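Local coordinates for uncharacterized protein MJ0690 (Methanocaldococcus jannaschii, PDB 3K32) that is a predicted subunit of a tRNA methyltransferase, of a family without assigned function whose parallel-sheet core is consistent with the HUP superfamily, at residues S151-L165 / K192-I203. Sequence-based numbering, arbitrary orientation.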
ATOM      1  N   SER B 151      11.912 -12.275  -2.541  1.00 29.60           N
ATOM      2  CA  SER B 151      12.690 -13.487  -2.417  1.00 45.11           C
ATOM      3  C   SER B 151      11.824 -14.672  -1.957  1.00 44.97           C
ATOM      4  O   SER B 151      12.196 -15.829  -2.139  1.00 43.33           O
ATOM      5  CB  SER B 151      13.898 -13.266  -1.506  1.00 52.78           C
ATOM      6  OG  SER B 151      13.496 -13.109  -0.158  1.00 62.83           O
ATOM      7  N   GLU B 152      10.662 -14.391  -1.380  1.00 40.28           N
ATOM      8  CA  GLU B 152       9.766 -15.478  -1.002  1.00 48.55           C
ATOM      9  C   GLU B 152       8.934 -16.001  -2.168  1.00 45.43           C
ATOM     10  O   GLU B 152       8.638 -17.191  -2.237  1.00 49.07           O
ATOM     11  CB  GLU B 152       8.866 -15.075   0.155  1.00 55.09           C
ATOM     12  CG  GLU B 152       9.293 -15.683   1.461  1.00 69.21           C
ATOM     13  CD  GLU B 152       8.140 -16.342   2.176  1.00 83.69           C
ATOM     14  OE1 GLU B 152       7.791 -17.486   1.819  1.00 86.17           O
ATOM     15  OE2 GLU B 152       7.573 -15.710   3.090  1.00 91.15           O
ATOM     16  N   PHE B 153       8.566 -15.120  -3.090  1.00 40.01           N
ATOM     17  CA  PHE B 153       7.751 -15.529  -4.232  1.00 36.99           C
ATOM     18  C   PHE B 153       8.577 -15.942  -5.446  1.00 37.09           C
ATOM     19  O   PHE B 153       8.197 -16.847  -6.185  1.00 34.53           O
ATOM     20  CB  PHE B 153       6.780 -14.417  -4.634  1.00 36.84           C
ATOM     21  CG  PHE B 153       5.524 -14.381  -3.818  1.00 34.51           C
ATOM     22  CD1 PHE B 153       4.404 -15.064  -4.227  1.00 44.90           C
ATOM     23  CD2 PHE B 153       5.468 -13.663  -2.642  1.00 40.66           C
ATOM     24  CE1 PHE B 153       3.250 -15.024  -3.477  1.00 56.39           C
ATOM     25  CE2 PHE B 153       4.320 -13.624  -1.886  1.00 44.74           C
ATOM     26  CZ  PHE B 153       3.209 -14.302  -2.303  1.00 53.17           C
ATOM     27  N   PHE B 154       9.711 -15.285  -5.653  1.00 34.49           N
ATOM     28  CA  PHE B 154      10.398 -15.422  -6.929  1.00 31.27           C
ATOM     29  C   PHE B 154      11.789 -16.018  -6.868  1.00 36.02           C
ATOM     30  O   PHE B 154      12.525 -15.847  -5.896  1.00 48.57           O
ATOM     31  CB  PHE B 154      10.454 -14.077  -7.649  1.00 26.57           C
ATOM     32  CG  PHE B 154       9.112 -13.404  -7.791  1.00 23.09           C
ATOM     33  CD1 PHE B 154       8.108 -13.980  -8.551  1.00 20.13           C
ATOM     34  CD2 PHE B 154       8.868 -12.175  -7.184  1.00 21.10           C
ATOM     35  CE1 PHE B 154       6.871 -13.354  -8.680  1.00 28.43           C
ATOM     36  CE2 PHE B 154       7.637 -11.533  -7.319  1.00 26.56           C
ATOM     37  CZ  PHE B 154       6.632 -12.124  -8.062  1.00 28.08           C
ATOM     38  N   ILE B 155      12.132 -16.742  -7.925  1.00 31.00           N
ATOM     39  CA  ILE B 155      13.517 -17.064  -8.187  1.00 25.84           C
ATOM     40  C   ILE B 155      14.122 -15.856  -8.888  1.00 29.53           C
ATOM     41  O   ILE B 155      13.534 -15.314  -9.841  1.00 26.09           O
ATOM     42  CB  ILE B 155      13.641 -18.302  -9.064  1.00 35.80           C
ATOM     43  CG1 ILE B 155      12.882 -19.454  -8.415  1.00 37.54           C
ATOM     44  CG2 ILE B 155      15.107 -18.696  -9.214  1.00 32.96           C
ATOM     45  CD1 ILE B 155      13.494 -19.882  -7.113  1.00 30.73           C
ATOM     46  N   LEU B 156      15.277 -15.414  -8.405  1.00 29.71           N
ATOM     47  CA  LEU B 156      15.848 -14.153  -8.870  1.00 38.55           C
ATOM     48  C   LEU B 156      17.273 -14.264  -9.419  1.00 44.67           C
ATOM     49  O   LEU B 156      18.027 -15.179  -9.064  1.00 38.37           O
ATOM     50  CB  LEU B 156      15.806 -13.127  -7.741  1.00 37.87           C
ATOM     51  CG  LEU B 156      14.415 -12.838  -7.183  1.00 38.75           C
ATOM     52  CD1 LEU B 156      14.510 -11.950  -5.932  1.00 31.55           C
ATOM     53  CD2 LEU B 156      13.544 -12.206  -8.266  1.00 33.77           C
ATOM     54  N   GLU B 157      17.637 -13.315 -10.280  1.00 44.69           N
ATOM     55  CA  GLU B 157      18.982 -13.269 -10.838  1.00 52.35           C
ATOM     56  C   GLU B 157      19.321 -11.859 -11.263  1.00 53.53           C
ATOM     57  O   GLU B 157      18.437 -11.129 -11.686  1.00 47.07           O
ATOM     58  CB  GLU B 157      19.078 -14.186 -12.045  1.00 58.98           C
ATOM     59  CG  GLU B 157      20.420 -14.847 -12.197  1.00 69.28           C
ATOM     60  CD  GLU B 157      20.512 -15.647 -13.471  1.00 79.67           C
ATOM     61  OE1 GLU B 157      21.030 -16.784 -13.419  1.00 86.92           O
ATOM     62  OE2 GLU B 157      20.057 -15.142 -14.521  1.00 80.40           O
ATOM     63  N   GLU B 158      20.597 -11.482 -11.170  1.00 63.89           N
ATOM     64  CA  GLU B 158      21.023 -10.125 -11.539  1.00 77.83           C
ATOM     65  C   GLU B 158      21.368  -9.939 -13.037  1.00 81.51           C
ATOM     66  O   GLU B 158      22.021 -10.785 -13.646  1.00 77.71           O
ATOM     67  CB  GLU B 158      22.192  -9.659 -10.654  1.00 85.59           C
ATOM     68  CG  GLU B 158      23.588  -9.887 -11.254  1.00 94.25           C
ATOM     69  CD  GLU B 158      24.351  -8.588 -11.520  1.00 98.68           C
ATOM     70  OE1 GLU B 158      24.111  -7.957 -12.573  1.00 99.19           O
ATOM     71  OE2 GLU B 158      25.198  -8.201 -10.683  1.00 98.83           O
ATOM     72  N   ILE B 159      20.912  -8.822 -13.609  1.00 88.56           N
ATOM     73  CA  ILE B 159      21.219  -8.431 -14.989  1.00 93.83           C
ATOM     74  C   ILE B 159      22.312  -7.362 -14.972  1.00 96.41           C
ATOM     75  O   ILE B 159      22.146  -6.305 -14.353  1.00 87.87           O
ATOM     76  CB  ILE B 159      19.972  -7.841 -15.713  1.00 58.98           C
ATOM     77  CG1 ILE B 159      18.753  -8.759 -15.567  1.00 52.32           C
ATOM     78  CG2 ILE B 159      20.270  -7.545 -17.184  1.00 59.75           C
ATOM     79  CD1 ILE B 159      17.452  -8.141 -16.071  1.00 38.25           C
ATOM     80  N   LYS B 160      23.414  -7.622 -15.671  1.00107.12           N
ATOM     81  CA  LYS B 160      24.625  -6.807 -15.524  1.00115.78           C
ATOM     82  C   LYS B 160      24.642  -5.473 -16.287  1.00125.41           C
ATOM     83  O   LYS B 160      25.165  -5.389 -17.399  1.00125.51           O
ATOM     84  CB  LYS B 160      25.874  -7.625 -15.879  1.00111.25           C
ATOM     85  CG  LYS B 160      27.142  -7.190 -15.144  1.00104.30           C
ATOM     86  CD  LYS B 160      27.114  -7.640 -13.688  1.00 96.12           C
ATOM     87  CE  LYS B 160      27.131  -6.461 -12.734  1.00 88.05           C
ATOM     88  NZ  LYS B 160      26.042  -5.495 -13.040  1.00 83.58           N
ATOM     89  N   SER B 161      24.064  -4.441 -15.674  1.00131.62           N
ATOM     90  CA  SER B 161      24.280  -3.045 -16.083  1.00135.68           C
ATOM     91  C   SER B 161      23.687  -2.620 -17.437  1.00131.90           C
ATOM     92  O   SER B 161      22.723  -1.855 -17.482  1.00131.06           O
ATOM     93  CB  SER B 161      25.776  -2.704 -16.035  1.00140.46           C
ATOM     94  OG  SER B 161      26.334  -3.012 -14.766  1.00142.22           O
ATOM     95  N   GLY B 162      24.279  -3.092 -18.532  1.00126.02           N
ATOM     96  CA  GLY B 162      23.855  -2.673 -19.858  1.00116.34           C
ATOM     97  C   GLY B 162      23.842  -3.789 -20.885  1.00110.79           C
ATOM     98  O   GLY B 162      24.569  -3.744 -21.878  1.00110.85           O
ATOM     99  N   THR B 163      23.014  -4.798 -20.640  1.00106.53           N
ATOM    100  CA  THR B 163      22.814  -5.885 -21.592  1.00102.24           C
ATOM    101  C   THR B 163      21.340  -5.962 -21.973  1.00 99.49           C
ATOM    102  O   THR B 163      20.949  -5.605 -23.088  1.00 96.03           O
ATOM    103  CB  THR B 163      23.281  -7.245 -21.020  1.00 99.30           C
ATOM    104  OG1 THR B 163      22.809  -7.397 -19.673  1.00 97.04           O
ATOM    105  CG2 THR B 163      24.804  -7.335 -21.032  1.00 97.60           C
ATOM    106  N   LYS B 164      20.525  -6.424 -21.032  1.00 99.12           N
ATOM    107  CA  LYS B 164      19.084  -6.459 -21.218  1.00 93.81           C
ATOM    108  C   LYS B 164      18.514  -5.081 -20.944  1.00 87.95           C
ATOM    109  O   LYS B 164      19.039  -4.328 -20.122  1.00 90.57           O
ATOM    110  CB  LYS B 164      18.436  -7.483 -20.281  1.00 94.28           C
ATOM    111  CG  LYS B 164      17.382  -8.360 -20.943  1.00 88.64           C
ATOM    112  CD  LYS B 164      16.175  -7.557 -21.398  1.00 80.60           C
ATOM    113  CE  LYS B 164      15.341  -8.351 -22.397  1.00 76.35           C
ATOM    114  NZ  LYS B 164      14.809  -9.636 -21.842  1.00 65.65           N
ATOM    115  N   LEU B 165      17.436  -4.762 -21.649  1.00 83.49           N
ATOM    116  CA  LEU B 165      16.758  -3.486 -21.521  1.00 75.58           C
ATOM    117  C   LEU B 165      15.588  -3.640 -20.550  1.00 76.97           C
ATOM    118  O   LEU B 165      14.720  -4.498 -20.745  1.00 74.64           O
ATOM    119  CB  LEU B 165      16.233  -3.036 -22.892  1.00 70.20           C
ATOM    120  CG  LEU B 165      17.154  -2.645 -24.064  1.00 63.03           C
ATOM    121  CD1 LEU B 165      17.432  -1.141 -24.077  1.00 51.73           C
ATOM    122  CD2 LEU B 165      18.461  -3.457 -24.125  1.00 65.42           C
ATOM    123  N   LYS B 192      20.957  -2.870  -9.457  1.00 86.02           N
ATOM    124  CA  LYS B 192      21.300  -3.192 -10.836  1.00 84.67           C
ATOM    125  C   LYS B 192      20.047  -3.430 -11.663  1.00 85.36           C
ATOM    126  O   LYS B 192      19.171  -2.567 -11.767  1.00 87.92           O
ATOM    127  CB  LYS B 192      22.191  -4.436 -10.884  1.00 80.74           C
ATOM    128  CG  LYS B 192      23.614  -4.187 -10.431  1.00 83.67           C
ATOM    129  CD  LYS B 192      24.168  -2.934 -11.101  1.00 86.92           C
ATOM    130  CE  LYS B 192      23.984  -2.984 -12.614  1.00 84.86           C
ATOM    131  NZ  LYS B 192      23.578  -1.665 -13.173  1.00 78.44           N
ATOM    132  N   GLN B 193      19.992  -4.602 -12.279  1.00 79.80           N
ATOM    133  CA  GLN B 193      18.738  -5.154 -12.750  1.00 76.65           C
ATOM    134  C   GLN B 193      18.622  -6.527 -12.105  1.00 65.90           C
ATOM    135  O   GLN B 193      19.595  -7.269 -12.035  1.00 60.99           O
ATOM    136  CB  GLN B 193      18.705  -5.261 -14.279  1.00 82.27           C
ATOM    137  CG  GLN B 193      18.263  -3.992 -15.010  1.00 89.21           C
ATOM    138  CD  GLN B 193      17.903  -4.242 -16.476  1.00 94.42           C
ATOM    139  OE1 GLN B 193      18.693  -3.967 -17.384  1.00 92.79           O
ATOM    140  NE2 GLN B 193      16.702  -4.765 -16.707  1.00 96.50           N
ATOM    141  N   THR B 194      17.445  -6.851 -11.590  1.00 61.05           N
ATOM    142  CA  THR B 194      17.197  -8.196 -11.091  1.00 53.73           C
ATOM    143  C   THR B 194      16.084  -8.815 -11.919  1.00 48.72           C
ATOM    144  O   THR B 194      15.021  -8.226 -12.088  1.00 54.08           O
ATOM    145  CB  THR B 194      16.808  -8.204  -9.604  1.00 49.89           C
ATOM    146  OG1 THR B 194      17.890  -7.684  -8.826  1.00 56.20           O
ATOM    147  CG2 THR B 194      16.500  -9.619  -9.146  1.00 45.95           C
ATOM    148  N   ARG B 195      16.346  -9.999 -12.451  1.00 52.38           N
ATOM    149  CA  ARG B 195      15.382 -10.700 -13.287  1.00 49.08           C
ATOM    150  C   ARG B 195      14.566 -11.702 -12.464  1.00 39.82           C
ATOM    151  O   ARG B 195      15.120 -12.525 -11.732  1.00 38.70           O
ATOM    152  CB  ARG B 195      16.103 -11.410 -14.440  1.00 44.76           C
ATOM    153  CG  ARG B 195      15.188 -12.102 -15.434  1.00 54.70           C
ATOM    154  CD  ARG B 195      15.971 -12.641 -16.628  1.00 66.85           C
ATOM    155  NE  ARG B 195      16.736 -11.576 -17.278  1.00 85.36           N
ATOM    156  CZ  ARG B 195      17.572 -11.757 -18.300  1.00 95.83           C
ATOM    157  NH1 ARG B 195      17.757 -12.972 -18.805  1.00104.27           N
ATOM    158  NH2 ARG B 195      18.224 -10.718 -18.820  1.00 88.96           N
ATOM    159  N   VAL B 196      13.247 -11.605 -12.575  1.00 29.93           N
ATOM    160  CA  VAL B 196      12.383 -12.663 -12.101  1.00 39.24           C
ATOM    161  C   VAL B 196      12.564 -13.817 -13.063  1.00 39.18           C
ATOM    162  O   VAL B 196      12.147 -13.740 -14.221  1.00 36.22           O
ATOM    163  CB  VAL B 196      10.896 -12.242 -12.109  1.00 38.84           C
ATOM    164  CG1 VAL B 196      10.001 -13.461 -11.956  1.00 27.78           C
ATOM    165  CG2 VAL B 196      10.618 -11.234 -11.003  1.00 39.48           C
ATOM    166  N   VAL B 197      13.205 -14.879 -12.602  1.00 39.58           N
ATOM    167  CA  VAL B 197      13.385 -16.035 -13.468  1.00 48.10           C
ATOM    168  C   VAL B 197      12.306 -17.106 -13.254  1.00 45.86           C
ATOM    169  O   VAL B 197      11.964 -17.845 -14.171  1.00 36.87           O
ATOM    170  CB  VAL B 197      14.806 -16.618 -13.370  1.00 50.27           C
ATOM    171  CG1 VAL B 197      15.242 -16.722 -11.928  1.00 53.63           C
ATOM    172  CG2 VAL B 197      14.882 -17.969 -14.075  1.00 55.69           C
ATOM    173  N   GLY B 198      11.741 -17.165 -12.057  1.00 48.35           N
ATOM    174  CA  GLY B 198      10.706 -18.140 -11.801  1.00 38.35           C
ATOM    175  C   GLY B 198       9.938 -17.893 -10.536  1.00 38.91           C
ATOM    176  O   GLY B 198      10.187 -16.919  -9.812  1.00 44.71           O
ATOM    177  N   LEU B 199       8.998 -18.793 -10.273  1.00 29.15           N
ATOM    178  CA  LEU B 199       8.160 -18.729  -9.076  1.00 29.70           C
ATOM    179  C   LEU B 199       8.583 -19.743  -8.031  1.00 32.77           C
ATOM    180  O   LEU B 199       8.840 -20.897  -8.356  1.00 35.91           O
ATOM    181  CB  LEU B 199       6.727 -19.023  -9.445  1.00 19.39           C
ATOM    182  CG  LEU B 199       6.065 -17.910 -10.225  1.00 32.98           C
ATOM    183  CD1 LEU B 199       4.789 -18.422 -10.872  1.00 31.53           C
ATOM    184  CD2 LEU B 199       5.783 -16.770  -9.257  1.00 40.16           C
ATOM    185  N   LYS B 200       8.630 -19.326  -6.771  1.00 36.00           N
ATOM    186  CA  LYS B 200       8.967 -20.264  -5.701  1.00 39.37           C
ATOM    187  C   LYS B 200       7.762 -21.047  -5.209  1.00 43.46           C
ATOM    188  O   LYS B 200       7.918 -22.014  -4.474  1.00 51.43           O
ATOM    189  CB  LYS B 200       9.675 -19.559  -4.555  1.00 32.66           C
ATOM    190  CG  LYS B 200      11.066 -19.125  -4.971  1.00 41.54           C
ATOM    191  CD  LYS B 200      11.679 -18.121  -4.032  1.00 42.49           C
ATOM    192  CE  LYS B 200      12.768 -18.742  -3.208  1.00 32.62           C
ATOM    193  NZ  LYS B 200      13.823 -17.726  -2.937  1.00 38.41           N
ATOM    194  N   LYS B 201       6.572 -20.631  -5.642  1.00 38.90           N
ATOM    195  CA  LYS B 201       5.312 -21.282  -5.281  1.00 37.45           C
ATOM    196  C   LYS B 201       4.180 -20.755  -6.159  1.00 35.29           C
ATOM    197  O   LYS B 201       4.301 -19.702  -6.786  1.00 39.46           O
ATOM    198  CB  LYS B 201       4.979 -21.049  -3.798  1.00 34.89           C
ATOM    199  CG  LYS B 201       5.255 -19.625  -3.333  1.00 39.46           C
ATOM    200  CD  LYS B 201       4.555 -19.276  -2.028  1.00 45.56           C
ATOM    201  CE  LYS B 201       4.939 -17.870  -1.579  1.00 53.63           C
ATOM    202  NZ  LYS B 201       4.058 -17.338  -0.503  1.00 61.01           N
ATOM    203  N   GLU B 202       3.083 -21.492  -6.206  1.00 35.30           N
ATOM    204  CA  GLU B 202       1.920 -21.066  -6.961  1.00 39.60           C
ATOM    205  C   GLU B 202       1.411 -19.731  -6.439  1.00 47.30           C
ATOM    206  O   GLU B 202       1.457 -19.453  -5.234  1.00 57.22           O
ATOM    207  CB  GLU B 202       0.799 -22.105  -6.882  1.00 48.62           C
ATOM    208  CG  GLU B 202       1.206 -23.514  -7.263  1.00 57.57           C
ATOM    209  CD  GLU B 202       0.008 -24.409  -7.527  1.00 61.26           C
ATOM    210  OE1 GLU B 202      -0.436 -24.470  -8.695  1.00 55.24           O
ATOM    211  OE2 GLU B 202      -0.485 -25.049  -6.569  1.00 62.49           O
ATOM    212  N   ILE B 203       0.924 -18.913  -7.362  1.00 36.30           N
ATOM    213  CA  ILE B 203       0.421 -17.596  -7.047  1.00 34.27           C
ATOM    214  C   ILE B 203      -0.949 -17.689  -6.368  1.00 55.08           C
ATOM    215  O   ILE B 203      -1.746 -18.582  -6.665  1.00 66.50           O
ATOM    216  CB  ILE B 203       0.333 -16.743  -8.321  1.00 30.64           C
ATOM    217  CG1 ILE B 203       1.702 -16.681  -8.986  1.00 36.71           C
ATOM    218  CG2 ILE B 203      -0.116 -15.328  -7.998  1.00 44.94           C
ATOM    219  CD1 ILE B 203       1.728 -15.875 -10.242  1.00 39.27           C
TER
HETATM  220  O   HOH W   1      15.280 -15.414  -4.063  1.00 35.85           O
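Strand 154-159 and strand 193-199 pair as a two-stranded antiparallel ribbon, and a classic beta bulge shifts the register where Val-197 and Gly-198 both face Ile-155. Ile-155 N donates to Gly-198 O, while Ile-155 O accepts Val-197 N at 2.8 Å and, weakly, Gly-198 N. At the helix end, Lys-200 N gives a nearly straight bond (177°) to Phe-153 O. The side chain of Lys-200 then runs back past Ile-155 CD1, and its NZ reaches Ser-151 O in the carbonyl plane at 2.6 Å; a water accepts from the same NZ and bonds weakly to Phe-154 O. Next along the chain, Lys-201 CG stands between the backbone N and the carbonyl carbon (chi1 42°), from where the extended chain carries its end over one face of the Phe-153 ring. Lys-201 CE sits 3.8 Å above the plane of the Phe-153 ring, over its centre, and Lys-201 NZ lies 4.0 Å from its centroid, giving a CH-pi and a cation-pi contact. A serine in place of Phe-153 would probably leave the Lys-201 ammonium without its cation-pi partner and open a gap against helix 17-28. Phe-153 CB covers one face of the Phe-154 ring; Val-196 CG2 lies over the opposite face, toward its rim, and Leu-199 CD2 comes to 3.6 Å from Phe-154 CE1. Farther along, Ile-159 CD1 meets the edge of the Arg-195 guanidinium, 3.7 Å from NE, and Lys-164 CG touches NH2. The ribbon stands apart from the five-stranded parallel sheet: Phe-153 and Phe-154 pack on helix 17-28, Val-196 and Lys-164 on helix 47-56, and Phe-153 also meets Leu-29 of the second subunit.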